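Local coordinates for cystathionine beta-lyase family protein, YNBB B.subtilis ortholog (PDB 3HVY) that is a putative pyridoxal-phosphate-dependent carbon–sulfur lyase of the methionine gamma-lyase family, possibly involved in aluminium resistance, at residues 347-352 and 393-398. Sequence-based numbering, arbitrary orientation.
Sequences DFIKGI and ADAPIR
The CD1 methyl of Ile349 lies over strand 392-396, 3.6 Å from Ala395 CB, and also rests against the carbonyl carbon of Asp394. This is helix-on-sheet packing: helix 342-354 lies on the five-stranded antiparallel sheet that comes after the large mixed sheet in the chain, in a protein assigned to the PLP-dependent aminotransferase clan. The axes of 347-352 and 393-396 come within 8.4 Å, and their N-to-C directions make 154°, roughly antiparallel. The small methyls of Ala393 and Ala395, both pointing at the helix, are consistent with this approach. Between them the CB of Asp394 points away from the helix, and its OD2 is hydrogen-bonded to Tyr188 OH. With CG1 of Ile349 anti to the carbonyl carbon (chi1 -66°) and chi2 extended at -164°, CD1 is carried to Ala395, while Ile349 CG2 lies 4.3 Å from Ala393 O. Nearly one turn further along the helix, Ile352 CG2 lies 4.3 Å from Ala393 CB, a longer apolar contact. The strand's backbone pairs within its sheet: Ala393 with Ala379 and Ala395 with Ile377 on strand 376-379, Asp394 with Tyr404 on strand 402-406. Ile349 also touches Ile377, and Ile352 touches Ala379, extending the same apolar layer, while Ala421 of helix 411-422 packs on Ile352. Beside CD1, the CG1 carbon of Ile349 lies 4.3 Å from the CB methyl of Ala393.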
ATOM      1  N   ASP D 347      -7.755  29.504  23.570  1.00 35.29           N
ATOM      2  CA  ASP D 347      -6.731  28.907  24.396  1.00 36.00           C
ATOM      3  C   ASP D 347      -6.995  27.417  24.610  1.00 36.34           C
ATOM      4  O   ASP D 347      -6.070  26.623  24.624  1.00 31.32           O
ATOM      5  CB  ASP D 347      -6.631  29.622  25.744  1.00 36.83           C
ATOM      6  CG  ASP D 347      -5.912  30.992  25.653  1.00 46.08           C
ATOM      7  OD1 ASP D 347      -5.464  31.381  24.539  1.00 35.44           O
ATOM      8  OD2 ASP D 347      -5.787  31.672  26.713  1.00 41.79           O
ATOM      9  N   PHE D 348      -8.263  27.044  24.786  1.00 36.33           N
ATOM     10  CA  PHE D 348      -8.611  25.657  25.072  1.00 35.48           C
ATOM     11  C   PHE D 348      -8.330  24.775  23.848  1.00 33.74           C
ATOM     12  O   PHE D 348      -7.738  23.671  23.968  1.00 32.03           O
ATOM     13  CB  PHE D 348     -10.082  25.535  25.486  1.00 33.71           C
ATOM     14  CG  PHE D 348     -10.496  24.116  25.816  1.00 32.27           C
ATOM     15  CD1 PHE D 348     -10.355  23.637  27.113  1.00 33.17           C
ATOM     16  CD2 PHE D 348     -11.044  23.283  24.839  1.00 35.24           C
ATOM     17  CE1 PHE D 348     -10.737  22.321  27.440  1.00 31.36           C
ATOM     18  CE2 PHE D 348     -11.421  21.971  25.144  1.00 36.86           C
ATOM     19  CZ  PHE D 348     -11.271  21.504  26.458  1.00 32.63           C
ATOM     20  N   ILE D 349      -8.759  25.269  22.686  1.00 35.25           N
ATOM     21  CA  ILE D 349      -8.583  24.556  21.408  1.00 34.34           C
ATOM     22  C   ILE D 349      -7.112  24.419  21.066  1.00 34.94           C
ATOM     23  O   ILE D 349      -6.654  23.311  20.732  1.00 31.28           O
ATOM     24  CB  ILE D 349      -9.426  25.171  20.283  1.00 37.38           C
ATOM     25  CG1 ILE D 349     -10.921  24.943  20.642  1.00 39.75           C
ATOM     26  CG2 ILE D 349      -9.146  24.510  18.951  1.00 29.28           C
ATOM     27  CD1 ILE D 349     -11.877  25.136  19.543  1.00 41.91           C
ATOM     28  N   LYS D 350      -6.354  25.497  21.230  1.00 33.42           N
ATOM     29  CA  LYS D 350      -4.905  25.430  21.035  1.00 36.94           C
ATOM     30  C   LYS D 350      -4.252  24.416  21.994  1.00 36.07           C
ATOM     31  O   LYS D 350      -3.299  23.708  21.632  1.00 33.86           O
ATOM     32  CB  LYS D 350      -4.270  26.806  21.201  1.00 36.70           C
ATOM     33  CG  LYS D 350      -4.493  27.759  20.030  1.00 37.17           C
ATOM     34  CD  LYS D 350      -3.917  29.161  20.396  1.00 47.39           C
ATOM     35  CE  LYS D 350      -3.835  30.150  19.229  1.00 58.61           C
ATOM     36  NZ  LYS D 350      -2.459  30.273  18.578  1.00 63.41           N
ATOM     37  N   GLY D 351      -4.767  24.326  23.206  1.00 35.27           N
ATOM     38  CA  GLY D 351      -4.238  23.383  24.167  1.00 32.17           C
ATOM     39  C   GLY D 351      -4.477  21.960  23.705  1.00 34.89           C
ATOM     40  O   GLY D 351      -3.616  21.105  23.893  1.00 32.26           O
ATOM     41  N   ILE D 352      -5.632  21.711  23.077  1.00 32.35           N
ATOM     42  CA  ILE D 352      -5.938  20.393  22.548  1.00 33.94           C
ATOM     43  C   ILE D 352      -4.905  20.031  21.488  1.00 33.57           C
ATOM     44  O   ILE D 352      -4.361  18.943  21.505  1.00 30.43           O
ATOM     45  CB  ILE D 352      -7.380  20.281  21.984  1.00 30.49           C
ATOM     46  CG1 ILE D 352      -8.395  20.374  23.126  1.00 32.55           C
ATOM     47  CG2 ILE D 352      -7.588  18.892  21.235  1.00 32.50           C
ATOM     48  CD1 ILE D 352      -8.316  19.278  24.183  1.00 30.06           C
ATOM     49  N   ALA D 393     -10.822  19.093  18.159  1.00 31.26           N
ATOM     50  CA  ALA D 393     -11.760  20.075  18.659  1.00 31.09           C
ATOM     51  C   ALA D 393     -11.885  21.155  17.597  1.00 33.41           C
ATOM     52  O   ALA D 393     -10.986  21.351  16.776  1.00 32.11           O
ATOM     53  CB  ALA D 393     -11.261  20.680  19.930  1.00 27.56           C
ATOM     54  N   ASP D 394     -13.011  21.844  17.610  1.00 33.56           N
ATOM     55  CA  ASP D 394     -13.262  22.932  16.664  1.00 34.21           C
ATOM     56  C   ASP D 394     -14.346  23.842  17.170  1.00 35.87           C
ATOM     57  O   ASP D 394     -15.102  23.476  18.080  1.00 36.96           O
ATOM     58  CB  ASP D 394     -13.634  22.405  15.277  1.00 37.44           C
ATOM     59  CG  ASP D 394     -14.672  21.289  15.320  1.00 46.72           C
ATOM     60  OD1 ASP D 394     -14.309  20.100  15.492  1.00 65.99           O
ATOM     61  OD2 ASP D 394     -15.852  21.598  15.131  1.00 52.42           O
ATOM     62  N   ALA D 395     -14.449  25.031  16.562  1.00 35.63           N
ATOM     63  CA  ALA D 395     -15.407  26.007  16.998  1.00 38.44           C
ATOM     64  C   ALA D 395     -15.496  27.158  16.031  1.00 38.81           C
ATOM     65  O   ALA D 395     -14.475  27.675  15.607  1.00 39.93           O
ATOM     66  CB  ALA D 395     -14.997  26.558  18.383  1.00 35.34           C
ATOM     67  N   PRO D 396     -16.711  27.571  15.693  1.00 40.99           N
ATOM     68  CA  PRO D 396     -16.833  28.901  15.077  1.00 40.44           C
ATOM     69  C   PRO D 396     -16.598  29.979  16.104  1.00 42.80           C
ATOM     70  O   PRO D 396     -17.012  29.850  17.258  1.00 38.45           O
ATOM     71  CB  PRO D 396     -18.284  28.948  14.638  1.00 43.84           C
ATOM     72  CG  PRO D 396     -18.985  28.004  15.517  1.00 45.84           C
ATOM     73  CD  PRO D 396     -18.011  26.898  15.804  1.00 42.33           C
ATOM     74  N   ILE D 397     -15.962  31.076  15.701  1.00 44.48           N
ATOM     75  CA  ILE D 397     -15.681  32.140  16.651  1.00 44.01           C
ATOM     76  C   ILE D 397     -16.862  33.104  16.643  1.00 44.08           C
ATOM     77  O   ILE D 397     -16.948  34.000  15.797  1.00 40.64           O
ATOM     78  CB  ILE D 397     -14.362  32.864  16.332  1.00 43.80           C
ATOM     79  CG1 ILE D 397     -13.201  31.864  16.304  1.00 48.32           C
ATOM     80  CG2 ILE D 397     -14.048  33.900  17.389  1.00 41.11           C
ATOM     81  CD1 ILE D 397     -12.883  31.323  17.698  1.00 47.58           C
ATOM     82  N   ARG D 398     -17.790  32.866  17.566  1.00 41.58           N
ATOM     83  CA  ARG D 398     -18.947  33.746  17.768  1.00 42.25           C
ATOM     84  C   ARG D 398     -19.489  33.479  19.155  1.00 41.20           C
ATOM     85  O   ARG D 398     -19.330  32.348  19.699  1.00 37.82           O
ATOM     86  CB  ARG D 398     -20.044  33.476  16.747  1.00 40.57           C
ATOM     87  CG  ARG D 398     -20.321  32.000  16.464  1.00 46.33           C
ATOM     88  CD  ARG D 398     -21.668  31.842  15.791  1.00 48.81           C
ATOM     89  NE  ARG D 398     -21.696  30.816  14.743  1.00 58.38           N
ATOM     90  CZ  ARG D 398     -22.197  29.578  14.854  1.00 66.67           C
ATOM     91  NH1 ARG D 398     -22.725  29.108  15.993  1.00 75.41           N
ATOM     92  NH2 ARG D 398     -22.164  28.782  13.795  1.00 63.81           N
TER